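Local structure of HTH cro/C1-type domain-containing protein (Pseudomonas aeruginosa PAO1, 7CSV) at residues D17-E22 and Q68-L73; R49-D54 and N72-Y77. The protein is the antitoxin HigA, a dimeric helix-turn-helix protein that acts as a regulatory factor by recognizing specific pseudopalindromic DNA motifs. One frame throughout, in Å; residues are numbered along the deposited sequence.

Overall arrangement
Both contacts use the long helix 67-93, which follows the compact helical bundle of the helix-turn-helix domain. In contact 1 residues 68-73, at its start, meet the first helix, 11-23; in contact 2 residues 72-77 meet residues 49-54, the loop and first residues of helix 53-63. The contact centres are about 10 Å apart and the two share Asn72 and Leu73. Trp70 and Met71 bridge them, with Trp70 CB 4.1 Å from Ile51 CG2. Along the chain 17-22 comes first, then 49-54, and both pack on the later helix 67-93. Gln68, Met71, Asn72 and Ser75 also touch the second subunit, so the same helix also takes part in the dimer interface.

Contact 1: D17-E22 and Q68-L73; sequences DEFLME and QFWMNL
Phe19 and Trp70 mark the closest backbone approach of the two helical segments 17-22 and 68-73, and their CA atoms are still 12.0 Å apart, so aromatic side chains span the whole gap. Phe19 and Trp70 reach for each other from opposite directions. The benzo end of the indole comes in over one face of the Phe19 ring: Trp70 CZ2 stands 3.7 Å above that plane, displaced toward its rim, and Trp70 CH2 lies 3.6 Å from Phe19 CE1. With planes inclined at 49° and the centroids of the Phe19 ring and the six-membered ring of Trp70 5.0 Å apart, the pair is oblique, neither a parallel stack nor a T. Phe69 joins from the same helix as Trp70. Its CG is anti to the backbone N (chi1 170°), whereas Trp70 CG is anti to the carbonyl carbon (chi1 -63°), yet the two neighbouring rings converge, Phe69 CD2 lying over a face of the indole and Trp70 CD1 in plane at the edge of the phenyl ring. Phe69 CE2 then meets the outer end of Phe19, 3.9 Å from Phe19 CZ. No hydrogen bond crosses the contact, which is wholly apolar. The indole is the buried member; its NE1 makes a weak hydrogen bond to Thr65 OG1, and Leu15, Ala56 and Leu59 pack around it. Phe63 adds a further ring beside Phe19. This aromatic cluster ties the first helix, 11-23, to the beginning of helix 67-93, and belongs to the hydrophobic packing of an all-helical Cro/C1-type helix-turn-helix domain.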
ATOM      1  N   ASP A  17      14.528  -9.925  -9.520  1.00 13.74           N
ATOM      2  CA  ASP A  17      14.567 -11.338  -9.884  1.00 18.97           C
ATOM      3  C   ASP A  17      13.628 -11.673 -11.034  1.00 19.18           C
ATOM      4  O   ASP A  17      14.000 -12.439 -11.927  1.00 22.16           O
ATOM      5  CB  ASP A  17      14.204 -12.218  -8.685  1.00 16.33           C
ATOM      6  CG  ASP A  17      15.229 -12.168  -7.575  1.00 22.91           C
ATOM      7  OD1 ASP A  17      16.369 -11.729  -7.810  1.00 21.04           O
ATOM      8  OD2 ASP A  17      14.875 -12.563  -6.449  1.00 20.68           O
ATOM      9  N   GLU A  18      12.395 -11.149 -11.017  1.00 15.81           N
ATOM     10  CA  GLU A  18      11.381 -11.572 -11.970  1.00 16.37           C
ATOM     11  C   GLU A  18      11.257 -10.644 -13.162  1.00 15.60           C
ATOM     12  O   GLU A  18      10.526 -10.968 -14.104  1.00 16.24           O
ATOM     13  CB  GLU A  18      10.013 -11.687 -11.290  1.00 19.03           C
ATOM     14  CG  GLU A  18       9.999 -12.607 -10.105  1.00 18.67           C
ATOM     15  CD  GLU A  18      10.232 -14.042 -10.501  1.00 26.20           C
ATOM     16  OE1 GLU A  18      10.165 -14.352 -11.703  1.00 29.82           O
ATOM     17  OE2 GLU A  18      10.480 -14.861  -9.611  1.00 23.93           O
ATOM     18  N   PHE A  19      11.924  -9.495 -13.137  1.00 14.41           N
ATOM     19  CA  PHE A  19      11.780  -8.559 -14.245  1.00 16.22           C
ATOM     20  C   PHE A  19      13.135  -8.131 -14.795  1.00 14.83           C
ATOM     21  O   PHE A  19      13.411  -8.349 -15.980  1.00 19.03           O
ATOM     22  CB  PHE A  19      10.939  -7.361 -13.799  1.00 15.83           C
ATOM     23  CG  PHE A  19       9.511  -7.717 -13.493  1.00 12.94           C
ATOM     24  CD1 PHE A  19       9.141  -8.137 -12.228  1.00 16.83           C
ATOM     25  CD2 PHE A  19       8.538  -7.656 -14.490  1.00 15.83           C
ATOM     26  CE1 PHE A  19       7.831  -8.480 -11.951  1.00 14.49           C
ATOM     27  CE2 PHE A  19       7.228  -7.989 -14.219  1.00 14.35           C
ATOM     28  CZ  PHE A  19       6.873  -8.402 -12.937  1.00 12.40           C
ATOM     29  N   LEU A  20      13.988  -7.525 -13.967  1.00 14.26           N
ATOM     30  CA  LEU A  20      15.277  -7.050 -14.473  1.00 16.10           C
ATOM     31  C   LEU A  20      16.139  -8.206 -14.961  1.00 18.30           C
ATOM     32  O   LEU A  20      16.706  -8.154 -16.059  1.00 21.68           O
ATOM     33  CB  LEU A  20      16.014  -6.253 -13.400  1.00 15.64           C
ATOM     34  CG  LEU A  20      15.334  -4.966 -12.928  1.00 15.99           C
ATOM     35  CD1 LEU A  20      16.276  -4.167 -12.047  1.00 18.13           C
ATOM     36  CD2 LEU A  20      14.860  -4.139 -14.121  1.00 17.49           C
ATOM     37  N   MET A  21      16.246  -9.270 -14.158  1.00 18.32           N
ATOM     38  CA  MET A  21      17.037 -10.418 -14.589  1.00 19.18           C
ATOM     39  C   MET A  21      16.334 -11.212 -15.680  1.00 20.87           C
ATOM     40  O   MET A  21      16.997 -11.818 -16.527  1.00 25.94           O
ATOM     41  CB  MET A  21      17.350 -11.321 -13.395  1.00 17.87           C
ATOM     42  CG  MET A  21      18.307 -10.723 -12.405  1.00 25.01           C
ATOM     43  SD  MET A  21      18.787 -11.947 -11.175  1.00 42.68           S
ATOM     44  CE  MET A  21      18.827 -10.952  -9.688  1.00 40.06           C
ATOM     45  N   GLU A  22      15.000 -11.235 -15.671  1.00 16.60           N
ATOM     46  CA  GLU A  22      14.279 -11.995 -16.681  1.00 21.88           C
ATOM     47  C   GLU A  22      14.495 -11.399 -18.061  1.00 23.63           C
ATOM     48  O   GLU A  22      14.737 -12.130 -19.027  1.00 29.60           O
ATOM     49  CB  GLU A  22      12.791 -12.039 -16.351  1.00 27.79           C
ATOM     50  CG  GLU A  22      11.934 -12.588 -17.478  1.00 31.09           C
ATOM     51  CD  GLU A  22      11.738 -14.085 -17.360  1.00 33.40           C
ATOM     52  OE1 GLU A  22      12.148 -14.650 -16.325  1.00 41.53           O
ATOM     53  OE2 GLU A  22      11.175 -14.691 -18.295  1.00 42.11           O
ATOM     54  N   GLN A  68      -1.556  -2.175  -9.191  1.00  9.90           N
ATOM     55  CA  GLN A  68      -1.831  -2.792  -7.898  1.00 11.04           C
ATOM     56  C   GLN A  68      -0.899  -3.956  -7.608  1.00  9.88           C
ATOM     57  O   GLN A  68      -0.621  -4.236  -6.438  1.00 11.64           O
ATOM     58  CB  GLN A  68      -3.284  -3.252  -7.841  1.00 14.15           C
ATOM     59  CG  GLN A  68      -4.254  -2.121  -7.564  1.00 16.77           C
ATOM     60  CD  GLN A  68      -4.396  -1.800  -6.080  1.00 17.84           C
ATOM     61  OE1 GLN A  68      -3.481  -2.020  -5.274  1.00 20.15           O
ATOM     62  NE2 GLN A  68      -5.550  -1.285  -5.714  1.00 17.68           N
ATOM     63  N   PHE A  69      -0.448  -4.669  -8.643  1.00 10.39           N
ATOM     64  CA  PHE A  69       0.529  -5.738  -8.439  1.00 11.59           C
ATOM     65  C   PHE A  69       1.703  -5.235  -7.614  1.00 10.45           C
ATOM     66  O   PHE A  69       2.090  -5.855  -6.615  1.00 10.35           O
ATOM     67  CB  PHE A  69       1.012  -6.275  -9.794  1.00 11.41           C
ATOM     68  CG  PHE A  69       2.192  -7.224  -9.699  1.00 11.25           C
ATOM     69  CD1 PHE A  69       2.004  -8.567  -9.365  1.00 12.91           C
ATOM     70  CD2 PHE A  69       3.479  -6.776  -9.950  1.00 11.19           C
ATOM     71  CE1 PHE A  69       3.095  -9.440  -9.288  1.00 13.59           C
ATOM     72  CE2 PHE A  69       4.574  -7.636  -9.880  1.00 11.30           C
ATOM     73  CZ  PHE A  69       4.380  -8.970  -9.551  1.00 13.92           C
ATOM     74  N   TRP A  70       2.256  -4.079  -7.999  1.00  7.99           N
ATOM     75  CA  TRP A  70       3.397  -3.518  -7.284  1.00  8.26           C
ATOM     76  C   TRP A  70       2.994  -2.965  -5.932  1.00  8.29           C
ATOM     77  O   TRP A  70       3.746  -3.097  -4.964  1.00 10.93           O
ATOM     78  CB  TRP A  70       4.056  -2.432  -8.129  1.00 10.24           C
ATOM     79  CG  TRP A  70       4.586  -3.016  -9.375  1.00  9.23           C
ATOM     80  CD1 TRP A  70       3.988  -3.013 -10.595  1.00 10.19           C
ATOM     81  CD2 TRP A  70       5.790  -3.765  -9.512  1.00 10.62           C
ATOM     82  NE1 TRP A  70       4.767  -3.684 -11.502  1.00 10.84           N
ATOM     83  CE2 TRP A  70       5.880  -4.158 -10.867  1.00 12.79           C
ATOM     84  CE3 TRP A  70       6.813  -4.121  -8.632  1.00 14.03           C
ATOM     85  CZ2 TRP A  70       6.954  -4.901 -11.362  1.00 15.47           C
ATOM     86  CZ3 TRP A  70       7.880  -4.863  -9.124  1.00 17.49           C
ATOM     87  CH2 TRP A  70       7.944  -5.235 -10.478  1.00 16.15           C
ATOM     88  N   MET A  71       1.825  -2.327  -5.845  1.00  8.72           N
ATOM     89  CA  MET A  71       1.415  -1.778  -4.560  1.00  8.33           C
ATOM     90  C   MET A  71       1.093  -2.889  -3.583  1.00  9.71           C
ATOM     91  O   MET A  71       1.266  -2.708  -2.374  1.00  9.99           O
ATOM     92  CB  MET A  71       0.210  -0.862  -4.710  1.00  9.24           C
ATOM     93  CG  MET A  71       0.531   0.410  -5.481  1.00 10.80           C
ATOM     94  SD  MET A  71       1.782   1.472  -4.753  1.00 17.66           S
ATOM     95  CE  MET A  71       0.803   2.269  -3.473  1.00 24.52           C
ATOM     96  N   ASN A  72       0.614  -4.030  -4.085  1.00  9.76           N
ATOM     97  CA  ASN A  72       0.344  -5.163  -3.200  1.00 11.46           C
ATOM     98  C   ASN A  72       1.640  -5.740  -2.647  1.00 11.93           C
ATOM     99  O   ASN A  72       1.703  -6.130  -1.475  1.00 11.85           O
ATOM    100  CB  ASN A  72      -0.452  -6.244  -3.944  1.00 11.53           C
ATOM    101  CG  ASN A  72      -1.904  -5.842  -4.222  1.00 15.88           C
ATOM    102  OD1 ASN A  72      -2.442  -4.906  -3.613  1.00 17.31           O
ATOM    103  ND2 ASN A  72      -2.544  -6.563  -5.142  1.00 12.13           N
ATOM    104  N   LEU A  73       2.696  -5.797  -3.471  1.00 12.38           N
ATOM    105  CA  LEU A  73       3.992  -6.229  -2.952  1.00 12.64           C
ATOM    106  C   LEU A  73       4.501  -5.251  -1.906  1.00 11.30           C
ATOM    107  O   LEU A  73       5.050  -5.655  -0.871  1.00 11.89           O
ATOM    108  CB  LEU A  73       5.005  -6.350  -4.087  1.00 10.70           C
ATOM    109  CG  LEU A  73       4.718  -7.403  -5.154  1.00 12.73           C
ATOM    110  CD1 LEU A  73       5.762  -7.318  -6.260  1.00 12.46           C
ATOM    111  CD2 LEU A  73       4.693  -8.791  -4.521  1.00 11.60           C
TER

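Contact 2: R49-D54 and N72-Y77; sequences RGISAD and NLQSEY
The carboxamide of Gln74 meets the backbone of Gly50 and Ile51 with its oxygen end. Ile51 N and Gly50 CA both lie on one side of the amide plane, beyond the oxygen, and the amide nitrogen NE2, at the far end of the flat group, is hydrogen-bonded to Ser78 OG one turn further along the helix. Ile51 N donates to Gln74 OE1 at 2.8 Å. The N-H points almost straight at the oxygen (164°), but it arrives 60° out of the carbonyl plane and so does not meet a lone pair. Gly50 CA lies 3.2 Å from Gln74 OE1. The first torsion carries Gln74 CG straight out from the helix, trans to the main-chain N, and a bend at chi2 (64°) swings OE1 toward the loop. Held by Ile51 N at OE1 and by Ser78 OG at NE2, the carboxamide is probably limited in its rotation. The methylene CG of Gln74 also lies against the carbonyl of Ile51, 3.7 Å from Ile51 O. Just beyond, Ser52 is the N-cap of helix 53-63, its OG accepting from Met55 N. Ile51 is buried, its side chain among Ile44 of helix 38-45, Ala56 and Leu59 of helix 53-63, and Pro11 of helix 11-23. Pro11 touches Gln74 and Tyr77 too, so the loop between helices 38-45 and 53-63 is wedged against helix 67-93 beside the start of helix 11-23.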
ATOM      1  N   ARG A  49      14.192   1.888  -0.578  1.00 13.05           N
ATOM      2  CA  ARG A  49      13.075   2.773  -0.852  1.00 14.50           C
ATOM      3  C   ARG A  49      11.904   1.909  -1.285  1.00 13.28           C
ATOM      4  O   ARG A  49      12.103   0.891  -1.952  1.00 15.20           O
ATOM      5  CB  ARG A  49      13.432   3.795  -1.938  1.00 21.24           C
ATOM      6  CG  ARG A  49      12.281   4.665  -2.380  1.00 31.41           C
ATOM      7  CD  ARG A  49      12.477   5.169  -3.802  1.00 29.12           C
ATOM      8  NE  ARG A  49      13.641   6.040  -3.942  1.00 34.32           N
ATOM      9  CZ  ARG A  49      13.672   7.315  -3.565  1.00 36.62           C
ATOM     10  NH1 ARG A  49      14.773   8.031  -3.739  1.00 33.38           N
ATOM     11  NH2 ARG A  49      12.606   7.874  -3.007  1.00 43.72           N
ATOM     12  N   GLY A  50      10.696   2.300  -0.884  1.00 11.82           N
ATOM     13  CA  GLY A  50       9.512   1.580  -1.317  1.00 14.37           C
ATOM     14  C   GLY A  50       8.986   2.050  -2.665  1.00 15.37           C
ATOM     15  O   GLY A  50       9.465   3.027  -3.251  1.00 13.84           O
ATOM     16  N   ILE A  51       7.984   1.321  -3.156  1.00 11.20           N
ATOM     17  CA  ILE A  51       7.278   1.665  -4.389  1.00 11.31           C
ATOM     18  C   ILE A  51       6.193   2.676  -4.064  1.00 10.97           C
ATOM     19  O   ILE A  51       5.255   2.376  -3.314  1.00 10.89           O
ATOM     20  CB  ILE A  51       6.653   0.422  -5.037  1.00 12.90           C
ATOM     21  CG1 ILE A  51       7.672  -0.698  -5.190  1.00 16.68           C
ATOM     22  CG2 ILE A  51       6.018   0.781  -6.384  1.00 11.03           C
ATOM     23  CD1 ILE A  51       8.783  -0.336  -6.050  1.00 16.58           C
ATOM     24  N   SER A  52       6.305   3.866  -4.639  1.00 10.80           N
ATOM     25  CA  SER A  52       5.248   4.857  -4.557  1.00 10.07           C
ATOM     26  C   SER A  52       4.140   4.543  -5.565  1.00 12.74           C
ATOM     27  O   SER A  52       4.320   3.774  -6.512  1.00  8.68           O
ATOM     28  CB  SER A  52       5.798   6.252  -4.839  1.00 11.84           C
ATOM     29  OG  SER A  52       6.152   6.362  -6.217  1.00 10.80           O
ATOM     30  N   ALA A  53       2.985   5.184  -5.365  1.00  9.74           N
ATOM     31  CA  ALA A  53       1.886   5.015  -6.312  1.00  9.28           C
ATOM     32  C   ALA A  53       2.316   5.398  -7.716  1.00 10.10           C
ATOM     33  O   ALA A  53       2.011   4.686  -8.676  1.00  9.52           O
ATOM     34  CB  ALA A  53       0.681   5.847  -5.884  1.00  9.96           C
ATOM     35  N   ASP A  54       3.010   6.530  -7.853  1.00 10.16           N
ATOM     36  CA  ASP A  54       3.455   6.974  -9.172  1.00 11.23           C
ATOM     37  C   ASP A  54       4.387   5.944  -9.789  1.00  9.27           C
ATOM     38  O   ASP A  54       4.235   5.584 -10.958  1.00 10.26           O
ATOM     39  CB  ASP A  54       4.136   8.340  -9.051  1.00 13.24           C
ATOM     40  CG  ASP A  54       4.581   8.906 -10.384  1.00 19.02           C
ATOM     41  OD1 ASP A  54       3.747   9.530 -11.069  1.00 21.81           O
ATOM     42  OD2 ASP A  54       5.773   8.751 -10.722  1.00 22.57           O
ATOM     43  N   ASN A  72       0.614  -4.030  -4.085  1.00  9.76           N
ATOM     44  CA  ASN A  72       0.344  -5.163  -3.200  1.00 11.46           C
ATOM     45  C   ASN A  72       1.640  -5.740  -2.647  1.00 11.93           C
ATOM     46  O   ASN A  72       1.703  -6.130  -1.475  1.00 11.85           O
ATOM     47  CB  ASN A  72      -0.452  -6.244  -3.944  1.00 11.53           C
ATOM     48  CG  ASN A  72      -1.904  -5.842  -4.222  1.00 15.88           C
ATOM     49  OD1 ASN A  72      -2.442  -4.906  -3.613  1.00 17.31           O
ATOM     50  ND2 ASN A  72      -2.544  -6.563  -5.142  1.00 12.13           N
ATOM     51  N   LEU A  73       2.696  -5.797  -3.471  1.00 12.38           N
ATOM     52  CA  LEU A  73       3.992  -6.229  -2.952  1.00 12.64           C
ATOM     53  C   LEU A  73       4.501  -5.251  -1.906  1.00 11.30           C
ATOM     54  O   LEU A  73       5.050  -5.655  -0.871  1.00 11.89           O
ATOM     55  CB  LEU A  73       5.005  -6.350  -4.087  1.00 10.70           C
ATOM     56  CG  LEU A  73       4.718  -7.403  -5.154  1.00 12.73           C
ATOM     57  CD1 LEU A  73       5.762  -7.318  -6.260  1.00 12.46           C
ATOM     58  CD2 LEU A  73       4.693  -8.791  -4.521  1.00 11.60           C
ATOM     59  N   GLN A  74       4.310  -3.957  -2.156  1.00  9.28           N
ATOM     60  CA  GLN A  74       4.748  -2.945  -1.206  1.00  9.76           C
ATOM     61  C   GLN A  74       3.983  -3.053   0.104  1.00  9.34           C
ATOM     62  O   GLN A  74       4.576  -2.978   1.187  1.00 12.73           O
ATOM     63  CB  GLN A  74       4.572  -1.553  -1.817  1.00 11.65           C
ATOM     64  CG  GLN A  74       4.960  -0.428  -0.854  1.00  9.56           C
ATOM     65  CD  GLN A  74       6.419  -0.460  -0.499  1.00 10.13           C
ATOM     66  OE1 GLN A  74       7.274  -0.720  -1.347  1.00 11.81           O
ATOM     67  NE2 GLN A  74       6.727  -0.213   0.776  1.00 17.69           N
ATOM     68  N   SER A  75       2.664  -3.220   0.028  1.00  9.49           N
ATOM     69  CA  SER A  75       1.885  -3.305   1.257  1.00 10.87           C
ATOM     70  C   SER A  75       2.279  -4.531   2.066  1.00 12.86           C
ATOM     71  O   SER A  75       2.352  -4.473   3.303  1.00 11.77           O
ATOM     72  CB  SER A  75       0.396  -3.327   0.941  1.00 11.96           C
ATOM     73  OG  SER A  75       0.048  -4.486   0.230  1.00 17.76           O
ATOM     74  N   GLU A  76       2.533  -5.660   1.396  1.00  9.40           N
ATOM     75  CA  GLU A  76       2.981  -6.831   2.151  1.00  9.88           C
ATOM     76  C   GLU A  76       4.273  -6.532   2.899  1.00 12.54           C
ATOM     77  O   GLU A  76       4.399  -6.864   4.084  1.00 10.28           O
ATOM     78  CB  GLU A  76       3.158  -8.045   1.234  1.00 10.25           C
ATOM     79  CG  GLU A  76       3.695  -9.307   1.978  1.00 12.23           C
ATOM     80  CD  GLU A  76       2.651 -10.044   2.805  1.00 14.33           C
ATOM     81  OE1 GLU A  76       3.021 -11.054   3.457  1.00 13.47           O
ATOM     82  OE2 GLU A  76       1.465  -9.646   2.818  1.00 15.80           O
ATOM     83  N   TYR A  77       5.230  -5.869   2.234  1.00 10.46           N
ATOM     84  CA  TYR A  77       6.500  -5.530   2.875  1.00 12.00           C
ATOM     85  C   TYR A  77       6.285  -4.586   4.051  1.00 10.29           C
ATOM     86  O   TYR A  77       6.834  -4.793   5.144  1.00 10.61           O
ATOM     87  CB  TYR A  77       7.454  -4.896   1.850  1.00  9.75           C
ATOM     88  CG  TYR A  77       8.707  -4.319   2.490  1.00 10.30           C
ATOM     89  CD1 TYR A  77       9.800  -5.130   2.791  1.00 11.90           C
ATOM     90  CD2 TYR A  77       8.790  -2.964   2.796  1.00 14.37           C
ATOM     91  CE1 TYR A  77      10.953  -4.594   3.385  1.00 13.47           C
ATOM     92  CE2 TYR A  77       9.923  -2.423   3.381  1.00 15.06           C
ATOM     93  CZ  TYR A  77      11.000  -3.233   3.671  1.00 15.61           C
ATOM     94  OH  TYR A  77      12.117  -2.667   4.242  1.00 18.07           O
TER